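Local structure of polyketide synthase PksL (5E1V) at residues A[55-60]-A[107-112]; A[215-220]-A[267-272]. The protein probably catalyses the dehydration of beta-hydroxyacyl intermediates during bacillaene biosynthesis, as a monomeric dehydratase domain of a trans-AT polyketide synthase split module. All coordinates share one frame; numbering follows the deposited sequence.

Contact 1 (A[55-60]-A[107-112])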
loop_
_atom_site.group_PDB
_atom_site.type_symbol
_atom_site.label_atom_id
_atom_site.label_comp_id
_atom_site.label_asym_id
_atom_site.label_seq_id
_atom_site.Cartn_x
_atom_site.Cartn_y
_atom_site.Cartn_z
ATOM N N ARG A 55 12.974 -1.721 -2.778
ATOM C CA ARG A 55 13.566 -1.814 -1.447
ATOM C C ARG A 55 13.700 -0.521 -0.703
ATOM O O ARG A 55 13.933 0.503 -1.306
ATOM C CB ARG A 55 14.982 -2.447 -1.510
ATOM C CG ARG A 55 15.076 -3.861 -2.056
ATOM C CD ARG A 55 16.532 -4.304 -2.099
ATOM N NE ARG A 55 16.987 -4.844 -0.821
ATOM C CZ ARG A 55 18.192 -5.381 -0.626
ATOM N NH1 ARG A 55 19.084 -5.442 -1.628
ATOM N NH2 ARG A 55 18.505 -5.884 0.570
ATOM N N ASN A 56 13.582 -0.612 0.623
ATOM C CA ASN A 56 13.895 0.450 1.578
ATOM C C ASN A 56 13.181 1.729 1.225
ATOM O O ASN A 56 13.822 2.726 0.997
ATOM C CB ASN A 56 15.425 0.672 1.603
ATOM C CG ASN A 56 16.158 -0.587 2.085
ATOM O OD1 ASN A 56 15.559 -1.519 2.732
ATOM N ND2 ASN A 56 17.394 -0.690 1.695
ATOM N N LEU A 57 11.865 1.629 1.018
ATOM C CA LEU A 57 11.029 2.807 0.820
ATOM C C LEU A 57 10.783 3.494 2.113
ATOM O O LEU A 57 10.346 2.874 3.076
ATOM C CB LEU A 57 9.637 2.407 0.184
ATOM C CG LEU A 57 8.855 3.587 -0.317
ATOM C CD1 LEU A 57 8.064 3.465 -1.651
ATOM C CD2 LEU A 57 7.850 4.015 0.811
ATOM N N SER A 58 11.071 4.791 2.175
ATOM C CA SER A 58 10.767 5.605 3.313
ATOM C C SER A 58 9.828 6.714 2.975
ATOM O O SER A 58 10.056 7.382 2.030
ATOM C CB SER A 58 12.051 6.293 3.817
ATOM O OG SER A 58 12.767 5.347 4.442
ATOM N N ILE A 59 8.834 6.882 3.822
ATOM C CA ILE A 59 7.896 8.018 3.826
ATOM C C ILE A 59 8.306 9.034 4.857
ATOM O O ILE A 59 8.396 8.723 6.032
ATOM C CB ILE A 59 6.468 7.550 3.944
ATOM C CG1 ILE A 59 6.167 6.573 2.782
ATOM C CG2 ILE A 59 5.448 8.702 3.966
ATOM C CD1 ILE A 59 4.766 6.000 2.947
ATOM N N TYR A 60 8.544 10.243 4.380
ATOM C CA TYR A 60 9.027 11.395 5.191
ATOM C C TYR A 60 7.858 12.176 5.744
ATOM O O TYR A 60 7.919 12.625 6.861
ATOM C CB TYR A 60 9.991 12.274 4.400
ATOM C CG TYR A 60 11.227 11.515 4.211
ATOM C CD1 TYR A 60 12.216 11.555 5.193
ATOM C CD2 TYR A 60 11.342 10.593 3.188
ATOM C CE1 TYR A 60 13.305 10.759 5.095
ATOM C CE2 TYR A 60 12.440 9.837 3.064
ATOM C CZ TYR A 60 13.400 9.893 4.048
ATOM O OH TYR A 60 14.461 9.066 3.928
ATOM N N MET A 107 8.990 10.895 -0.277
ATOM C CA MET A 107 9.311 9.440 -0.265
ATOM C C MET A 107 10.687 9.301 -0.943
ATOM O O MET A 107 10.992 9.978 -1.899
ATOM C CB MET A 107 8.183 8.684 -1.065
ATOM C CG MET A 107 8.392 7.217 -1.215
ATOM S SD MET A 107 9.351 6.883 -2.655
ATOM C CE MET A 107 8.196 7.210 -4.036
ATOM N N LYS A 108 11.453 8.310 -0.549
ATOM C CA LYS A 108 12.583 7.826 -1.324
ATOM C C LYS A 108 12.571 6.292 -1.247
ATOM O O LYS A 108 11.983 5.732 -0.351
ATOM C CB LYS A 108 13.863 8.242 -0.584
ATOM C CG LYS A 108 14.190 9.707 -0.639
ATOM C CD LYS A 108 15.363 10.019 0.346
ATOM C CE LYS A 108 16.657 9.848 -0.383
ATOM N NZ LYS A 108 17.827 9.958 0.549
ATOM N N ALA A 109 13.270 5.640 -2.157
ATOM C CA ALA A 109 13.284 4.227 -2.252
ATOM C C ALA A 109 14.387 3.805 -3.206
ATOM O O ALA A 109 14.917 4.601 -3.966
ATOM C CB ALA A 109 11.915 3.723 -2.800
ATOM N N ASP A 110 14.681 2.517 -3.202
ATOM C CA ASP A 110 15.596 1.915 -4.134
ATOM C C ASP A 110 14.850 0.886 -4.973
ATOM O O ASP A 110 13.964 0.223 -4.457
ATOM C CB ASP A 110 16.710 1.181 -3.414
ATOM C CG ASP A 110 17.505 2.118 -2.416
ATOM O OD1 ASP A 110 17.761 3.272 -2.780
ATOM O OD2 ASP A 110 17.792 1.657 -1.285
ATOM N N MET A 111 15.200 0.773 -6.247
ATOM C CA MET A 111 14.572 -0.274 -7.048
ATOM C C MET A 111 15.748 -1.039 -7.653
ATOM O O MET A 111 16.619 -0.400 -8.238
ATOM C CB MET A 111 13.693 0.302 -8.135
ATOM C CG MET A 111 13.108 -0.751 -9.072
ATOM S SD MET A 111 11.787 -1.566 -8.177
ATOM C CE MET A 111 10.288 -0.791 -8.751
ATOM N N HIS A 112 15.728 -2.356 -7.501
ATOM C CA HIS A 112 16.795 -3.232 -8.027
ATOM C C HIS A 112 16.238 -4.012 -9.149
ATOM O O HIS A 112 15.202 -4.624 -8.974
ATOM C CB HIS A 112 17.279 -4.200 -6.941
ATOM C CG HIS A 112 18.005 -3.523 -5.832
ATOM N ND1 HIS A 112 17.365 -2.727 -4.895
ATOM C CD2 HIS A 112 19.309 -3.509 -5.507
ATOM C CE1 HIS A 112 18.257 -2.235 -4.055
ATOM N NE2 HIS A 112 19.444 -2.692 -4.411
#
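Lys108 O is gripped twice from the 55-60 strand: Ser58 N donates a hydrogen bond to it at 2.8 Å, and Leu57 CA brings a C-H to within 3.3 Å of the same oxygen. Ser58 O is treated likewise, accepting from Lys108 N while Met107 CA approaches it at 3.2 Å. At the other end of the antiparallel ladder, Arg55 N bonds to Asp110 O at 2.8 Å and is nearly straight (174° at the hydrogen), with Asp110 N returning the bond to Arg55 O. Between these two pairs Asn56 and Leu57 stand against the single Ala109, a beta bulge; toward strand 215-225 the same two residues face Tyr220 as a G1 bulge, with Asn56 in the left-handed conformation. On the buried side, the Leu57 branch crosses Met107 at about a right angle, its CG 3.8 Å from Met107 CG, while Ala109 CB fills in beside it. The other side is more polar. Arg55 CD presses on the imidazole of His112, 3.3 Å from its ND1, and the bend at chi3 (85°) carries NH1 over one ring face, off toward the rim, with the two planes 54° apart. Farther along, Tyr60 OH lies 3.8 Å from Lys108 CD. Strand 84-94 flanks 107-112 and strand 215-225 flanks 55-60, both antiparallel, while Ile38 of helix 34-44 packs on Leu57, Met107 and Met111, consistent with the hotdog fold, whose sheet wraps round a central helix.

Contact 2 (A[215-220]-A[267-272])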
loop_
_atom_site.group_PDB
_atom_site.type_symbol
_atom_site.label_atom_id
_atom_site.label_comp_id
_atom_site.label_asym_id
_atom_site.label_seq_id
_atom_site.Cartn_x
_atom_site.Cartn_y
_atom_site.Cartn_z
ATOM N N TYR A 215 -1.638 4.559 13.214
ATOM C CA TYR A 215 -0.263 4.349 12.804
ATOM C C TYR A 215 -0.215 4.478 11.262
ATOM O O TYR A 215 -0.843 3.670 10.603
ATOM C CB TYR A 215 0.232 2.940 13.147
ATOM C CG TYR A 215 0.235 2.614 14.607
ATOM C CD1 TYR A 215 1.435 2.586 15.331
ATOM C CD2 TYR A 215 -0.960 2.332 15.269
ATOM C CE1 TYR A 215 1.450 2.308 16.696
ATOM C CE2 TYR A 215 -0.961 2.054 16.621
ATOM C CZ TYR A 215 0.249 2.043 17.328
ATOM O OH TYR A 215 0.256 1.747 18.682
ATOM N N LEU A 216 0.559 5.423 10.743
ATOM C CA LEU A 216 0.668 5.657 9.276
ATOM C C LEU A 216 1.924 5.014 8.735
ATOM O O LEU A 216 2.904 4.793 9.488
ATOM C CB LEU A 216 0.699 7.139 9.002
ATOM C CG LEU A 216 -0.638 7.835 9.327
ATOM C CD1 LEU A 216 -0.497 9.308 8.981
ATOM C CD2 LEU A 216 -1.866 7.227 8.651
ATOM N N PRO A 217 1.922 4.693 7.437
ATOM C CA PRO A 217 3.128 4.130 6.876
ATOM C C PRO A 217 4.373 5.010 7.003
ATOM O O PRO A 217 4.317 6.257 6.929
ATOM C CB PRO A 217 2.750 3.924 5.395
ATOM C CG PRO A 217 1.297 3.532 5.457
ATOM C CD PRO A 217 0.772 4.532 6.497
ATOM N N LEU A 218 5.467 4.311 7.261
ATOM C CA LEU A 218 6.780 4.888 7.470
ATOM C C LEU A 218 7.826 4.250 6.535
ATOM O O LEU A 218 8.583 4.950 5.947
ATOM C CB LEU A 218 7.232 4.652 8.897
ATOM C CG LEU A 218 8.689 5.155 9.148
ATOM C CD1 LEU A 218 8.843 6.673 9.045
ATOM C CD2 LEU A 218 9.324 4.642 10.457
ATOM N N PHE A 219 7.868 2.947 6.493
ATOM C CA PHE A 219 8.930 2.163 5.827
ATOM C C PHE A 219 8.508 0.768 5.339
ATOM O O PHE A 219 7.842 0.015 6.070
ATOM C CB PHE A 219 10.127 2.004 6.807
ATOM C CG PHE A 219 11.340 1.300 6.240
ATOM C CD1 PHE A 219 12.330 1.986 5.581
ATOM C CD2 PHE A 219 11.565 -0.029 6.551
ATOM C CE1 PHE A 219 13.476 1.329 5.119
ATOM C CE2 PHE A 219 12.695 -0.690 6.106
ATOM C CZ PHE A 219 13.640 -0.037 5.345
ATOM N N TYR A 220 9.002 0.394 4.124
ATOM C CA TYR A 220 8.845 -0.902 3.528
ATOM C C TYR A 220 10.232 -1.426 3.330
ATOM O O TYR A 220 10.977 -0.809 2.619
ATOM C CB TYR A 220 8.128 -0.925 2.104
ATOM C CG TYR A 220 6.882 -0.092 1.972
ATOM C CD1 TYR A 220 6.135 0.191 3.096
ATOM C CD2 TYR A 220 6.455 0.464 0.708
ATOM C CE1 TYR A 220 5.021 1.006 3.057
ATOM C CE2 TYR A 220 5.336 1.325 0.683
ATOM C CZ TYR A 220 4.627 1.571 1.858
ATOM O OH TYR A 220 3.494 2.382 2.019
ATOM N N LYS A 267 7.589 -7.057 2.596
ATOM C CA LYS A 267 8.280 -7.463 3.865
ATOM C C LYS A 267 8.556 -6.316 4.826
ATOM O O LYS A 267 9.061 -5.265 4.443
ATOM C CB LYS A 267 9.546 -8.231 3.473
ATOM C CG LYS A 267 10.394 -8.826 4.603
ATOM C CD LYS A 267 11.398 -9.819 3.969
ATOM C CE LYS A 267 12.413 -10.367 4.989
ATOM N NZ LYS A 267 11.740 -10.696 6.274
ATOM N N ASN A 268 8.226 -6.502 6.120
ATOM C CA ASN A 268 8.413 -5.470 7.173
ATOM C C ASN A 268 7.841 -4.106 6.804
ATOM O O ASN A 268 8.504 -3.110 6.776
ATOM C CB ASN A 268 9.853 -5.414 7.622
ATOM C CG ASN A 268 10.142 -6.517 8.638
ATOM O OD1 ASN A 268 9.428 -6.626 9.634
ATOM N ND2 ASN A 268 11.123 -7.349 8.368
ATOM N N PHE A 269 6.568 -4.150 6.477
ATOM C CA PHE A 269 5.741 -2.940 6.405
ATOM C C PHE A 269 5.663 -2.353 7.828
ATOM O O PHE A 269 4.988 -2.908 8.719
ATOM C CB PHE A 269 4.391 -3.266 5.830
ATOM C CG PHE A 269 3.381 -2.169 5.936
ATOM C CD1 PHE A 269 3.759 -0.874 5.975
ATOM C CD2 PHE A 269 2.032 -2.459 5.988
ATOM C CE1 PHE A 269 2.828 0.139 6.086
ATOM C CE2 PHE A 269 1.099 -1.456 6.146
ATOM C CZ PHE A 269 1.511 -0.137 6.184
ATOM N N THR A 270 6.368 -1.237 7.984
ATOM C CA THR A 270 6.521 -0.491 9.259
ATOM C C THR A 270 5.694 0.805 9.197
ATOM O O THR A 270 5.854 1.651 8.264
ATOM C CB THR A 270 7.969 -0.030 9.504
ATOM O OG1 THR A 270 8.905 -1.113 9.262
ATOM C CG2 THR A 270 8.113 0.496 10.939
ATOM N N SER A 271 4.892 1.019 10.244
ATOM C CA SER A 271 4.106 2.218 10.430
ATOM C C SER A 271 4.387 2.836 11.808
ATOM O O SER A 271 4.897 2.168 12.717
ATOM C CB SER A 271 2.613 1.833 10.347
ATOM O OG SER A 271 2.311 1.256 9.088
ATOM N N LYS A 272 4.055 4.109 11.947
ATOM C CA LYS A 272 4.468 4.885 13.125
ATOM C C LYS A 272 3.290 5.612 13.679
ATOM O O LYS A 272 2.464 6.135 12.937
ATOM C CB LYS A 272 5.543 5.891 12.781
ATOM C CG LYS A 272 6.069 6.730 13.972
ATOM C CD LYS A 272 7.146 7.719 13.545
ATOM C CE LYS A 272 6.535 9.019 13.038
ATOM N NZ LYS A 272 7.498 9.834 12.226
#
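The first torsions of Phe269 and Tyr220 set their rings alongside each other with their ends heading in a common direction: Phe269 swings CG anti to the backbone N (chi1 169°), whereas Tyr220 has its CG anti to the carbonyl carbon (chi1 -46°). Phe269 CD1 consequently comes 3.7 Å from Tyr220 CE1, with the ring planes 80° apart in an oblique pairing. Pro217 closes in near the plane of the Phe269 ring, at its edge, where its CG lies 3.7 Å from Phe269 CZ. With an alanine here instead of Phe269, a gap is likely to open between Pro217 and Tyr220, leaving one flank of the tyrosine ring without its apolar neighbour. The backbone beside this cluster is irregular. Thr270 O accepts two bonds, from Leu218 N at 2.9 Å and from Phe219 N at 3.0 Å, because both residues face Thr270 in a classic beta bulge. Thr270 N answers with a short bond of 2.7 Å to Phe219 O. Within its own strand, Thr270 OG1 donates to Asn268 O from above the carbonyl plane, at 3.2 Å. Past the bulge, Leu216 and Lys272 exchange a reciprocal pair of backbone bonds, and Ser271 CB sits tightly on Leu216 O at 3.1 Å. Tyr220 OH reaches outside the pair to bond Gly31 O, and Leu32 touches both aromatic side chains. The chemistry is thus divided: backbone amides and carbonyls hold the strands through the bulge, while apolar packing flanks the buried rings and the phenol's polar end is satisfied by a backbone carbonyl.

Overall arrangement
The two contacts come in series along the chain, contact 1 closing before contact 2 opens, and their centres lie 12 Å apart. Strands 53-59 and 215-225 are direct neighbours, so the four strands run side by side in the order 104-112, 53-59, 215-225, 262-273. The seam is probably hydrogen-bonded from Ile59 N to Leu218 O (2.9 Å) and from Tyr220 N to Leu57 O (3.0 Å). Each contact joins segments with 46 residues between them, many of them in strands and none in a helix, and each contains a bulge. This likeness is consistent with corresponding places in the two halves of a double hotdog fold, joined here edge to edge within one monomer.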